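Local coordinates for peptidase M16 domain protein (Alicyclobacillus acidocaldarius subsp. acidocaldarius DSM 446, PDB 4XEA) that probably hydrolyses peptide bonds as a metal-dependent peptidase of the M16 (insulinase) family, and binds a nickel ion, at residues A[66-71]-A[115-121]; A[96-100]-A[112-116]; A[105-109]-A[206-211]. All coordinates share one frame; numbering follows the deposited sequence.

Contact 1: A[66-71]-A[115-121]; sequences KMFEDP and FVQSIHL. With NA (sodium ion), chain B.
Phe-68 and Phe-115 meet where segment 66-71, the last residue of helix 59-66 and the loop after it, curls round the end of helix 105-116. CE1 of Phe-115 lies over one face of the Phe-68 ring, toward its rim, and Phe-115 CZ comes within 3.3 Å of Phe-68 CE1; the rings meet obliquely, planes at 34°. At the edge of the Phe-115 ring, CD1 abuts the carbonyl O of Met-67. This methionine is present as selenomethionine: CG stands anti to the backbone N (chi1 -161°), then the chain bends twice, folding the selenium back against the carbonyl O of Val-116 while CE meets Ile-119 CD1. A second bump is Pro-71, whose CD sits above the centre of the His-120 ring, 3.5 Å from its centroid and 10° off the normal, a CH-pi contact. Lys-66 CB packs on Leu-121 CD2 at 3.7 Å, and the lysine chain curls on so that NZ forms a salt bridge with Glu-69 OE1.

The hollow between the segments holds sodium, bound by Met-67 O at 2.5 Å, Phe-115 O at 2.1 Å, Ser-118 O at 2.3 Å and two waters. Water 1 donates to Lys-66 O and Glu-69 O and accepts from His-120 N; water 2 donates to Glu-69 O and Asp-70 OD2, while Asp-70 OD1 takes the N-H of Glu-72. Helix 59-66 bears the nickel ligands His-61 and His-65. Because every direct sodium ligand is a neutral oxygen, the cation is probably stabilised by the dipoles of carbonyls and waters, with the Asp-70 carboxylate adding negative charge through water 2.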
ATOM      1  N   LYS A  66      22.154  -1.189  13.110  1.00 55.82           N
ATOM      2  CA  LYS A  66      23.128  -2.089  13.717  1.00 58.36           C
ATOM      3  C   LYS A  66      22.483  -3.149  14.599  1.00 57.96           C
ATOM      4  O   LYS A  66      23.140  -4.111  15.011  1.00 59.58           O
ATOM      5  CB  LYS A  66      24.169  -1.264  14.489  1.00 59.47           C
ATOM      6  CG  LYS A  66      25.233  -0.556  13.576  1.00 62.13           C
ATOM      7  CD  LYS A  66      25.766  -1.410  12.409  1.00 66.93           C
ATOM      8  CE  LYS A  66      26.428  -2.751  12.815  1.00 70.45           C
ATOM      9  NZ  LYS A  66      26.667  -3.666  11.636  1.00 73.00           N
HETATM   10  N   MSE A  67      21.186  -2.997  14.851  1.00 55.52           N
HETATM   11  CA  MSE A  67      20.464  -3.941  15.699  1.00 55.63           C
HETATM   12  C   MSE A  67      20.454  -5.344  15.111  1.00 57.82           C
HETATM   13  O   MSE A  67      20.402  -6.319  15.865  1.00 59.04           O
HETATM   14  CB  MSE A  67      19.013  -3.496  15.937  1.00 53.20           C
HETATM   15  CG  MSE A  67      18.355  -4.144  17.140  1.00 53.03           C
HETATM   16 SE   MSE A  67      19.368  -3.710  18.798  0.85 61.45          SE
HETATM   17  CE  MSE A  67      19.462  -1.779  18.566  1.00 51.86           C
ATOM     18  N   PHE A  68      20.518  -5.452  13.784  1.00 57.93           N
ATOM     19  CA  PHE A  68      20.428  -6.735  13.126  1.00 60.61           C
ATOM     20  C   PHE A  68      21.754  -7.508  13.118  1.00 64.11           C
ATOM     21  O   PHE A  68      21.753  -8.694  12.848  1.00 66.16           O
ATOM     22  CB  PHE A  68      19.874  -6.548  11.715  1.00 60.92           C
ATOM     23  CG  PHE A  68      18.444  -6.095  11.711  1.00 56.98           C
ATOM     24  CD1 PHE A  68      17.413  -7.025  11.727  1.00 57.49           C
ATOM     25  CD2 PHE A  68      18.134  -4.751  11.761  1.00 58.87           C
ATOM     26  CE1 PHE A  68      16.065  -6.618  11.748  1.00 57.06           C
ATOM     27  CE2 PHE A  68      16.789  -4.314  11.794  1.00 57.08           C
ATOM     28  CZ  PHE A  68      15.753  -5.260  11.768  1.00 56.84           C
ATOM     29  N   GLU A  69      22.868  -6.841  13.438  1.00 73.17           N
ATOM     30  CA  GLU A  69      24.182  -7.516  13.532  1.00 71.22           C
ATOM     31  C   GLU A  69      24.171  -8.586  14.633  1.00 65.46           C
ATOM     32  O   GLU A  69      23.755  -8.293  15.765  1.00 65.18           O
ATOM     33  CB  GLU A  69      25.287  -6.491  13.834  1.00 75.71           C
ATOM     34  CG  GLU A  69      26.722  -7.069  13.859  1.00 79.82           C
ATOM     35  CD  GLU A  69      27.381  -7.108  12.483  1.00 90.39           C
ATOM     36  OE1 GLU A  69      27.623  -6.026  11.910  1.00100.34           O
ATOM     37  OE2 GLU A  69      27.670  -8.217  11.986  1.00 93.44           O
ATOM     38  N   ASP A  70      24.625  -9.810  14.309  1.00 65.21           N
ATOM     39  CA  ASP A  70      24.773 -10.864  15.332  1.00 65.07           C
ATOM     40  C   ASP A  70      25.825 -11.872  14.899  1.00 69.33           C
ATOM     41  O   ASP A  70      25.762 -12.376  13.785  1.00 71.05           O
ATOM     42  CB  ASP A  70      23.436 -11.569  15.566  1.00 64.81           C
ATOM     43  CG  ASP A  70      23.364 -12.310  16.896  1.00 70.40           C
ATOM     44  OD1 ASP A  70      24.173 -13.232  17.138  1.00 73.72           O
ATOM     45  OD2 ASP A  70      22.449 -11.966  17.697  1.00 75.95           O
ATOM     46  N   PRO A  71      26.803 -12.169  15.772  1.00 74.41           N
ATOM     47  CA  PRO A  71      27.795 -13.188  15.386  1.00 83.54           C
ATOM     48  C   PRO A  71      27.222 -14.612  15.365  1.00 87.28           C
ATOM     49  O   PRO A  71      27.834 -15.518  14.761  1.00 97.00           O
ATOM     50  CB  PRO A  71      28.852 -13.066  16.482  1.00 92.08           C
ATOM     51  CG  PRO A  71      28.087 -12.578  17.686  1.00 88.35           C
ATOM     52  CD  PRO A  71      27.024 -11.668  17.141  1.00 78.11           C
ATOM     53  N   PHE A 115      17.283 -10.470  19.517  1.00 56.75           N
ATOM     54  CA  PHE A 115      18.131  -9.598  18.677  1.00 55.69           C
ATOM     55  C   PHE A 115      18.011  -8.099  19.029  1.00 52.62           C
ATOM     56  O   PHE A 115      18.907  -7.308  18.736  1.00 50.51           O
ATOM     57  CB  PHE A 115      17.950  -9.897  17.168  1.00 56.64           C
ATOM     58  CG  PHE A 115      17.024  -8.950  16.412  1.00 55.53           C
ATOM     59  CD1 PHE A 115      17.495  -7.751  15.901  1.00 55.33           C
ATOM     60  CD2 PHE A 115      15.701  -9.308  16.142  1.00 56.58           C
ATOM     61  CE1 PHE A 115      16.650  -6.890  15.159  1.00 52.80           C
ATOM     62  CE2 PHE A 115      14.858  -8.473  15.425  1.00 54.32           C
ATOM     63  CZ  PHE A 115      15.330  -7.254  14.931  1.00 52.52           C
ATOM     64  N   VAL A 116      16.923  -7.713  19.673  1.00 50.69           N
ATOM     65  CA  VAL A 116      16.756  -6.331  20.108  1.00 48.19           C
ATOM     66  C   VAL A 116      17.415  -6.104  21.487  1.00 49.90           C
ATOM     67  O   VAL A 116      17.834  -4.978  21.783  1.00 48.26           O
ATOM     68  CB  VAL A 116      15.269  -5.965  20.102  1.00 46.55           C
ATOM     69  CG1 VAL A 116      15.022  -4.543  20.632  1.00 47.25           C
ATOM     70  CG2 VAL A 116      14.701  -6.115  18.635  1.00 44.84           C
ATOM     71  N   GLN A 117      17.529  -7.165  22.302  1.00 51.99           N
ATOM     72  CA  GLN A 117      18.087  -7.059  23.670  1.00 53.66           C
ATOM     73  C   GLN A 117      19.593  -7.303  23.774  1.00 56.70           C
ATOM     74  O   GLN A 117      20.142  -7.314  24.879  1.00 57.58           O
ATOM     75  CB  GLN A 117      17.301  -7.956  24.650  1.00 55.07           C
ATOM     76  CG  GLN A 117      15.920  -7.386  24.933  1.00 53.69           C
ATOM     77  CD  GLN A 117      15.047  -8.221  25.826  1.00 56.85           C
ATOM     78  OE1 GLN A 117      15.066  -9.502  25.826  1.00 54.21           O
ATOM     79  NE2 GLN A 117      14.238  -7.514  26.606  1.00 50.97           N
ATOM     80  N   SER A 118      20.269  -7.511  22.642  1.00 58.14           N
ATOM     81  CA  SER A 118      21.743  -7.474  22.606  1.00 59.67           C
ATOM     82  C   SER A 118      22.188  -6.650  21.431  1.00 58.38           C
ATOM     83  O   SER A 118      21.541  -6.653  20.386  1.00 56.53           O
ATOM     84  CB  SER A 118      22.353  -8.879  22.472  1.00 63.53           C
ATOM     85  OG  SER A 118      21.888  -9.727  23.486  1.00 66.07           O
ATOM     86  N   ILE A 119      23.305  -5.953  21.571  1.00 59.02           N
ATOM     87  CA  ILE A 119      23.834  -5.197  20.429  1.00 58.70           C
ATOM     88  C   ILE A 119      25.261  -5.605  20.250  1.00 61.91           C
ATOM     89  O   ILE A 119      25.937  -5.895  21.237  1.00 63.01           O
ATOM     90  CB  ILE A 119      23.778  -3.680  20.615  1.00 56.57           C
ATOM     91  CG1 ILE A 119      23.970  -3.015  19.250  1.00 56.72           C
ATOM     92  CG2 ILE A 119      24.817  -3.218  21.636  1.00 58.13           C
ATOM     93  CD1 ILE A 119      23.640  -1.569  19.174  1.00 56.78           C
ATOM     94  N   HIS A 120      25.720  -5.632  19.000  1.00 62.97           N
ATOM     95  CA  HIS A 120      27.065  -6.097  18.691  1.00 66.45           C
ATOM     96  C   HIS A 120      27.796  -5.051  17.851  1.00 65.99           C
ATOM     97  O   HIS A 120      27.794  -5.093  16.626  1.00 67.04           O
ATOM     98  CB  HIS A 120      27.012  -7.491  18.020  1.00 69.09           C
ATOM     99  CG  HIS A 120      26.366  -8.545  18.879  1.00 69.80           C
ATOM    100  ND1 HIS A 120      27.079  -9.330  19.767  1.00 74.13           N
ATOM    101  CD2 HIS A 120      25.069  -8.921  19.005  1.00 66.65           C
ATOM    102  CE1 HIS A 120      26.249 -10.151  20.389  1.00 74.19           C
ATOM    103  NE2 HIS A 120      25.020  -9.912  19.957  1.00 67.71           N
ATOM    104  N   LEU A 121      28.424  -4.114  18.540  1.00 64.73           N
ATOM    105  CA  LEU A 121      29.158  -3.034  17.907  1.00 64.41           C
ATOM    106  C   LEU A 121      30.651  -3.214  18.056  1.00 67.68           C
ATOM    107  O   LEU A 121      31.132  -3.606  19.112  1.00 69.34           O
ATOM    108  CB  LEU A 121      28.790  -1.707  18.573  1.00 61.04           C
ATOM    109  CG  LEU A 121      27.329  -1.284  18.504  1.00 57.80           C
ATOM    110  CD1 LEU A 121      27.190   0.065  19.161  1.00 57.19           C
ATOM    111  CD2 LEU A 121      26.868  -1.254  17.058  1.00 56.27           C
TER
HETATM  112 NA    NA B 501      20.919  -7.025  18.172  1.00 49.58          NA
HETATM  113  O   HOH W   1      23.079  -6.107  17.205  1.00 57.42           O
HETATM  114  O   HOH W   2      21.769  -9.137  17.778  1.00 59.95           O

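Contact 2: A[96-100]-A[112-116]; sequences AYYFS and LLDFV. With NA (sodium ion), chain B.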
ATOM      1  N   ALA A  96      11.046   0.963  16.019  1.00 39.89           N
ATOM      2  CA  ALA A  96      10.244  -0.262  16.017  1.00 40.47           C
ATOM      3  C   ALA A  96      10.897  -1.394  15.216  1.00 41.42           C
ATOM      4  O   ALA A  96      11.448  -1.159  14.124  1.00 40.84           O
ATOM      5  CB  ALA A  96       8.855   0.010  15.449  1.00 39.52           C
ATOM      6  N   TYR A  97      10.795  -2.606  15.791  1.00 42.93           N
ATOM      7  CA  TYR A  97      11.227  -3.880  15.213  1.00 43.09           C
ATOM      8  C   TYR A  97      10.020  -4.820  15.137  1.00 44.47           C
ATOM      9  O   TYR A  97       9.277  -4.990  16.121  1.00 43.00           O
ATOM     10  CB  TYR A  97      12.358  -4.489  16.063  1.00 44.57           C
ATOM     11  CG  TYR A  97      13.517  -3.514  16.256  1.00 43.48           C
ATOM     12  CD1 TYR A  97      14.571  -3.491  15.352  1.00 43.84           C
ATOM     13  CD2 TYR A  97      13.502  -2.551  17.277  1.00 45.49           C
ATOM     14  CE1 TYR A  97      15.590  -2.591  15.454  1.00 44.54           C
ATOM     15  CE2 TYR A  97      14.557  -1.625  17.406  1.00 43.55           C
ATOM     16  CZ  TYR A  97      15.589  -1.650  16.485  1.00 44.34           C
ATOM     17  OH  TYR A  97      16.634  -0.762  16.573  1.00 43.92           O
ATOM     18  N   TYR A  98       9.780  -5.426  13.962  1.00 44.83           N
ATOM     19  CA  TYR A  98       8.535  -6.175  13.803  1.00 46.17           C
ATOM     20  C   TYR A  98       8.670  -7.315  12.820  1.00 48.25           C
ATOM     21  O   TYR A  98       9.517  -7.252  11.931  1.00 48.98           O
ATOM     22  CB  TYR A  98       7.423  -5.227  13.382  1.00 45.33           C
ATOM     23  CG  TYR A  98       7.650  -4.491  12.066  1.00 48.46           C
ATOM     24  CD1 TYR A  98       7.104  -4.970  10.890  1.00 51.70           C
ATOM     25  CD2 TYR A  98       8.396  -3.304  12.011  1.00 51.21           C
ATOM     26  CE1 TYR A  98       7.296  -4.307   9.670  1.00 55.94           C
ATOM     27  CE2 TYR A  98       8.577  -2.615  10.796  1.00 50.83           C
ATOM     28  CZ  TYR A  98       8.021  -3.126   9.643  1.00 54.39           C
ATOM     29  OH  TYR A  98       8.225  -2.498   8.445  1.00 58.51           O
ATOM     30  N   PHE A  99       7.877  -8.376  13.028  1.00 49.68           N
ATOM     31  CA  PHE A  99       7.799  -9.452  12.086  1.00 50.78           C
ATOM     32  C   PHE A  99       6.354  -9.757  11.785  1.00 51.99           C
ATOM     33  O   PHE A  99       5.439  -9.401  12.529  1.00 52.46           O
ATOM     34  CB  PHE A  99       8.556 -10.726  12.586  1.00 52.67           C
ATOM     35  CG  PHE A  99       7.873 -11.481  13.706  1.00 53.16           C
ATOM     36  CD1 PHE A  99       6.812 -12.335  13.451  1.00 55.50           C
ATOM     37  CD2 PHE A  99       8.342 -11.378  15.018  1.00 53.39           C
ATOM     38  CE1 PHE A  99       6.197 -13.044  14.479  1.00 57.22           C
ATOM     39  CE2 PHE A  99       7.734 -12.092  16.054  1.00 53.85           C
ATOM     40  CZ  PHE A  99       6.661 -12.918  15.787  1.00 54.17           C
ATOM     41  N   SER A 100       6.148 -10.432  10.675  1.00 53.92           N
ATOM     42  CA  SER A 100       4.906 -11.127  10.443  1.00 54.96           C
ATOM     43  C   SER A 100       5.199 -12.542   9.916  1.00 56.58           C
ATOM     44  O   SER A 100       6.183 -12.767   9.217  1.00 55.34           O
ATOM     45  CB  SER A 100       4.051 -10.338   9.492  1.00 55.02           C
ATOM     46  OG  SER A 100       4.608 -10.401   8.216  1.00 55.40           O
ATOM     47  N   LEU A 112      12.904 -12.222  18.156  1.00 57.30           N
ATOM     48  CA  LEU A 112      12.628 -10.775  18.209  1.00 54.80           C
ATOM     49  C   LEU A 112      13.178 -10.198  19.520  1.00 54.15           C
ATOM     50  O   LEU A 112      13.901  -9.206  19.523  1.00 53.43           O
ATOM     51  CB  LEU A 112      11.122 -10.510  18.062  1.00 52.79           C
ATOM     52  CG  LEU A 112      10.700  -9.032  18.111  1.00 50.20           C
ATOM     53  CD1 LEU A 112      11.364  -8.233  17.012  1.00 44.06           C
ATOM     54  CD2 LEU A 112       9.197  -8.932  18.064  1.00 48.97           C
ATOM     55  N   LEU A 113      12.840 -10.828  20.636  1.00 55.55           N
ATOM     56  CA  LEU A 113      13.347 -10.345  21.928  1.00 54.86           C
ATOM     57  C   LEU A 113      14.867 -10.395  21.920  1.00 55.63           C
ATOM     58  O   LEU A 113      15.520  -9.414  22.257  1.00 55.43           O
ATOM     59  CB  LEU A 113      12.789 -11.157  23.096  1.00 56.42           C
ATOM     60  CG  LEU A 113      11.296 -10.988  23.375  1.00 56.25           C
ATOM     61  CD1 LEU A 113      10.787 -12.097  24.303  1.00 61.11           C
ATOM     62  CD2 LEU A 113      10.999  -9.580  23.940  1.00 56.06           C
ATOM     63  N   ASP A 114      15.422 -11.542  21.537  1.00 58.40           N
ATOM     64  CA  ASP A 114      16.880 -11.768  21.572  1.00 59.61           C
ATOM     65  C   ASP A 114      17.686 -10.751  20.756  1.00 58.69           C
ATOM     66  O   ASP A 114      18.664 -10.190  21.254  1.00 59.25           O
ATOM     67  CB  ASP A 114      17.205 -13.192  21.108  1.00 63.22           C
ATOM     68  CG  ASP A 114      16.755 -14.250  22.103  1.00 63.75           C
ATOM     69  OD1 ASP A 114      16.373 -13.911  23.261  1.00 62.25           O
ATOM     70  OD2 ASP A 114      16.809 -15.421  21.723  1.00 67.43           O
ATOM     71  N   PHE A 115      17.283 -10.470  19.517  1.00 56.75           N
ATOM     72  CA  PHE A 115      18.131  -9.598  18.677  1.00 55.69           C
ATOM     73  C   PHE A 115      18.011  -8.099  19.029  1.00 52.62           C
ATOM     74  O   PHE A 115      18.907  -7.308  18.736  1.00 50.51           O
ATOM     75  CB  PHE A 115      17.950  -9.897  17.168  1.00 56.64           C
ATOM     76  CG  PHE A 115      17.024  -8.950  16.412  1.00 55.53           C
ATOM     77  CD1 PHE A 115      17.495  -7.751  15.901  1.00 55.33           C
ATOM     78  CD2 PHE A 115      15.701  -9.308  16.142  1.00 56.58           C
ATOM     79  CE1 PHE A 115      16.650  -6.890  15.159  1.00 52.80           C
ATOM     80  CE2 PHE A 115      14.858  -8.473  15.425  1.00 54.32           C
ATOM     81  CZ  PHE A 115      15.330  -7.254  14.931  1.00 52.52           C
ATOM     82  N   VAL A 116      16.923  -7.713  19.673  1.00 50.69           N
ATOM     83  CA  VAL A 116      16.756  -6.331  20.108  1.00 48.19           C
ATOM     84  C   VAL A 116      17.415  -6.104  21.487  1.00 49.90           C
ATOM     85  O   VAL A 116      17.834  -4.978  21.783  1.00 48.26           O
ATOM     86  CB  VAL A 116      15.269  -5.965  20.102  1.00 46.55           C
ATOM     87  CG1 VAL A 116      15.022  -4.543  20.632  1.00 47.25           C
ATOM     88  CG2 VAL A 116      14.701  -6.115  18.635  1.00 44.84           C
TER
HETATM   89 NA    NA B 501      20.919  -7.025  18.172  1.00 49.58          NA
HETATM   90  O   HOH W   2      21.769  -9.137  17.778  1.00 59.95           O
HETATM   91  O   HOH W   1      23.079  -6.107  17.205  1.00 57.42           O
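Tyr-97 and Val-116 make the shortest approach between strand 96-100 and helix segment 112-116, Val-116 CG2 lying 3.7 Å from Tyr-97 CG. The axes run nearly antiparallel, at 151°, and come within 9.7 Å, as expected where a strand turns back into the helix that covers its sheet.

Of the apolar contacts, Leu-112 supplies two, one from each methyl. Its CG is anti to the backbone N, which extends the side chain toward the strand: Leu-112 CD1 reaches Tyr-97 CB at 4.0 Å, and Leu-112 CD2 meets Phe-99 CD2 and CE2 obliquely. Ring contacts form the second group. Tyr-97 and Phe-115 have their planes at 86° and centroids 5.8 Å apart; the rings meet obliquely, Phe-115 CZ coming within 3.9 Å of Tyr-97 CD1. Val-116 CG2 makes an off-centre CH-pi contact with Tyr-97, 4.2 Å from the centroid and 30° off the normal; the same methyl lies 3.8 Å above the centre of the Phe-115 ring, so one methyl contacts both rings beside the place where they meet.

Polar groups work at the margins. Tyr-97 OH is hydrogen-bonded to Tyr-189 OH, Val-116 O accepts from Tyr-185 OH, and Phe-115 O is committed to sodium. Strand 31-37 adds Phe-35 beside Val-116, and strand 194-200 adds Leu-196 beside Leu-112. With carbon atoms alone meeting where side chain touches side chain, cohesion here rests on burial and fit, and the directional bonds at the margins probably help fix how the tyrosine and the helix end are set.

Contact 3: A[105-109]-A[206-211]; sequences IAKHV and EIAHVI
Glu-206 is the one residue in this interface whose side chain ends in a flat group, and its carboxylate comes to Ala-106 by an oxygen: OE2 lies 3.8 Å from Ala-106 CB, at the solvent-facing border. The imidazole of His-108 turns from the interface toward Phe-99, with NE2 hydrogen-bonded to His-82 O. The motif is a pair of neighbouring helices, 105-116 and 204-216, lying on the same mixed sheet of an alpha/beta layer; each follows a strand of that sheet, 95-101 and 194-200. Their segments run in the same general direction, with a signed crossing angle of -32° and a closest axial approach of 9.8 Å.

Ala-106 provides the hollow that lets the backbones approach, its CA being 6.0 Å from Ile-207 CA. Ile-207 fills the neighbouring space with two branches. With CG1 beside the backbone N (chi1 -64°) and a further bend at chi2, CD1 is carried to Ala-106 N at 3.6 Å and to Ile-105 CG2 at 3.8 Å; CG2 leaves on the other branch and touches Val-109 CG2. Putting an alanine at Ile-207 would remove both branches and is likely to open a gap between Ile-105 and Val-109, leaving their methyls without this partner.

Beneath the pair, Ile-198 of strand 194-200 packs on both Val-109 and Ile-207, while Phe-202 touches Ile-105 and Ile-207. The interface is apolar next to the sheet, with the Glu-206 carboxylate at its exposed border. Val-210 straddles Ala-106, CG2 against its methyl and CG1 against its carbonyl O. One turn on from Ala-106 and Ile-207, Val-109 CG1 meets Ile-211 CG1 at 3.8 Å.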
ATOM      1  N   ILE A 105       5.549 -19.343  15.916  1.00 68.88           N
ATOM      2  CA  ILE A 105       5.462 -18.028  16.513  1.00 66.35           C
ATOM      3  C   ILE A 105       6.322 -17.981  17.775  1.00 66.42           C
ATOM      4  O   ILE A 105       6.999 -16.985  18.001  1.00 65.11           O
ATOM      5  CB  ILE A 105       3.976 -17.643  16.785  1.00 65.74           C
ATOM      6  CG1 ILE A 105       3.169 -17.701  15.480  1.00 66.97           C
ATOM      7  CG2 ILE A 105       3.867 -16.261  17.376  1.00 61.71           C
ATOM      8  CD1 ILE A 105       3.778 -16.898  14.332  1.00 63.33           C
ATOM      9  N   ALA A 106       6.355 -19.070  18.558  1.00 68.81           N
ATOM     10  CA  ALA A 106       7.229 -19.154  19.752  1.00 69.69           C
ATOM     11  C   ALA A 106       8.673 -18.820  19.399  1.00 69.31           C
ATOM     12  O   ALA A 106       9.314 -18.004  20.075  1.00 66.84           O
ATOM     13  CB  ALA A 106       7.151 -20.555  20.438  1.00 73.13           C
ATOM     14  N   LYS A 107       9.165 -19.407  18.313  1.00 70.60           N
ATOM     15  CA  LYS A 107      10.539 -19.169  17.865  1.00 71.59           C
ATOM     16  C   LYS A 107      10.760 -17.716  17.461  1.00 68.21           C
ATOM     17  O   LYS A 107      11.775 -17.121  17.836  1.00 68.66           O
ATOM     18  CB  LYS A 107      10.910 -20.103  16.707  1.00 74.87           C
ATOM     19  CG  LYS A 107      12.370 -19.999  16.257  1.00 78.00           C
ATOM     20  CD  LYS A 107      12.863 -21.300  15.637  1.00 84.79           C
ATOM     21  CE  LYS A 107      13.329 -22.278  16.726  1.00 89.32           C
ATOM     22  NZ  LYS A 107      13.673 -23.600  16.195  1.00 94.25           N
ATOM     23  N   HIS A 108       9.801 -17.139  16.736  1.00 64.93           N
ATOM     24  CA  HIS A 108       9.962 -15.813  16.189  1.00 62.34           C
ATOM     25  C   HIS A 108       9.945 -14.760  17.308  1.00 59.78           C
ATOM     26  O   HIS A 108      10.749 -13.839  17.304  1.00 57.89           O
ATOM     27  CB  HIS A 108       8.879 -15.489  15.156  1.00 61.03           C
ATOM     28  CG  HIS A 108       8.906 -16.382  13.951  1.00 63.87           C
ATOM     29  ND1 HIS A 108      10.046 -16.585  13.204  1.00 65.72           N
ATOM     30  CD2 HIS A 108       7.935 -17.122  13.368  1.00 66.89           C
ATOM     31  CE1 HIS A 108       9.782 -17.429  12.223  1.00 68.43           C
ATOM     32  NE2 HIS A 108       8.508 -17.774  12.301  1.00 69.86           N
ATOM     33  N   VAL A 109       9.028 -14.903  18.255  1.00 60.05           N
ATOM     34  CA  VAL A 109       9.002 -13.994  19.394  1.00 58.67           C
ATOM     35  C   VAL A 109      10.313 -14.016  20.176  1.00 59.23           C
ATOM     36  O   VAL A 109      10.806 -12.969  20.599  1.00 57.12           O
ATOM     37  CB  VAL A 109       7.826 -14.278  20.338  1.00 59.22           C
ATOM     38  CG1 VAL A 109       7.921 -13.339  21.589  1.00 56.32           C
ATOM     39  CG2 VAL A 109       6.523 -14.049  19.592  1.00 57.57           C
ATOM     40  N   GLU A 206       0.474 -19.818  25.304  1.00 74.10           N
ATOM     41  CA  GLU A 206       1.777 -20.320  24.853  1.00 74.89           C
ATOM     42  C   GLU A 206       2.789 -19.187  24.736  1.00 71.86           C
ATOM     43  O   GLU A 206       3.905 -19.284  25.260  1.00 72.79           O
ATOM     44  CB  GLU A 206       1.644 -21.007  23.490  1.00 76.34           C
ATOM     45  CG  GLU A 206       2.971 -21.522  22.895  1.00 78.74           C
ATOM     46  CD  GLU A 206       2.892 -21.783  21.385  1.00 81.51           C
ATOM     47  OE1 GLU A 206       1.884 -21.393  20.742  1.00 81.20           O
ATOM     48  OE2 GLU A 206       3.848 -22.388  20.849  1.00 84.72           O
ATOM     49  N   ILE A 207       2.397 -18.104  24.067  1.00 68.08           N
ATOM     50  CA  ILE A 207       3.325 -17.027  23.796  1.00 65.09           C
ATOM     51  C   ILE A 207       3.646 -16.220  25.072  1.00 63.97           C
ATOM     52  O   ILE A 207       4.789 -15.782  25.262  1.00 62.27           O
ATOM     53  CB  ILE A 207       2.803 -16.106  22.661  1.00 62.76           C
ATOM     54  CG1 ILE A 207       2.711 -16.871  21.329  1.00 63.86           C
ATOM     55  CG2 ILE A 207       3.694 -14.867  22.518  1.00 59.95           C
ATOM     56  CD1 ILE A 207       3.999 -17.577  20.892  1.00 66.76           C
ATOM     57  N   ALA A 208       2.653 -16.048  25.954  1.00 64.17           N
ATOM     58  CA  ALA A 208       2.871 -15.338  27.234  1.00 63.59           C
ATOM     59  C   ALA A 208       3.907 -16.032  28.095  1.00 65.77           C
ATOM     60  O   ALA A 208       4.706 -15.381  28.748  1.00 65.97           O
ATOM     61  CB  ALA A 208       1.584 -15.179  27.999  1.00 63.68           C
ATOM     62  N   HIS A 209       3.905 -17.359  28.077  1.00 68.78           N
ATOM     63  CA  HIS A 209       4.877 -18.163  28.803  1.00 71.68           C
ATOM     64  C   HIS A 209       6.276 -18.075  28.156  1.00 70.71           C
ATOM     65  O   HIS A 209       7.276 -17.954  28.843  1.00 70.65           O
ATOM     66  CB  HIS A 209       4.353 -19.609  28.847  1.00 75.37           C
ATOM     67  CG  HIS A 209       5.237 -20.570  29.565  1.00 81.01           C
ATOM     68  ND1 HIS A 209       5.434 -20.529  30.931  1.00 84.91           N
ATOM     69  CD2 HIS A 209       5.932 -21.642  29.115  1.00 87.01           C
ATOM     70  CE1 HIS A 209       6.233 -21.522  31.288  1.00 88.76           C
ATOM     71  NE2 HIS A 209       6.545 -22.215  30.205  1.00 90.41           N
ATOM     72  N   VAL A 210       6.343 -18.122  26.835  1.00 69.65           N
ATOM     73  CA  VAL A 210       7.627 -17.954  26.128  1.00 69.80           C
ATOM     74  C   VAL A 210       8.293 -16.587  26.444  1.00 67.55           C
ATOM     75  O   VAL A 210       9.525 -16.489  26.638  1.00 67.32           O
ATOM     76  CB  VAL A 210       7.420 -18.057  24.599  1.00 69.58           C
ATOM     77  CG1 VAL A 210       8.685 -17.634  23.842  1.00 69.94           C
ATOM     78  CG2 VAL A 210       6.964 -19.447  24.201  1.00 70.65           C
ATOM     79  N   ILE A 211       7.480 -15.536  26.507  1.00 65.22           N
ATOM     80  CA  ILE A 211       8.018 -14.198  26.729  1.00 63.53           C
ATOM     81  C   ILE A 211       8.574 -14.149  28.164  1.00 64.59           C
ATOM     82  O   ILE A 211       9.714 -13.735  28.355  1.00 63.68           O
ATOM     83  CB  ILE A 211       6.964 -13.066  26.500  1.00 60.76           C
ATOM     84  CG1 ILE A 211       6.487 -13.018  25.056  1.00 59.38           C
ATOM     85  CG2 ILE A 211       7.541 -11.675  26.847  1.00 59.02           C
ATOM     86  CD1 ILE A 211       5.159 -12.292  24.861  1.00 57.28           C
TER

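Overall arrangement
All three contacts draw on helix 105-116, taken from its start in contact 3, through its later turns in contact 2, to its end and the following loop in contact 1. Contact 2 is the buried one, pressed between helix and sheet; contacts 1 and 3 are partly buried. Contacts 1 and 2 share Phe-115 and Val-116 and touch directly, Met-67 CB lying 3.6 Å from Tyr-97 CE1. Contacts 2 and 3 adjoin through Phe-99 CZ and His-108 CB, 3.5 Å apart, whereas contacts 1 and 3 do not touch. The chemistry changes along the helix, from aliphatic helix-helix packing, through aromatic helix-sheet packing, to carbonyls, waters and sodium.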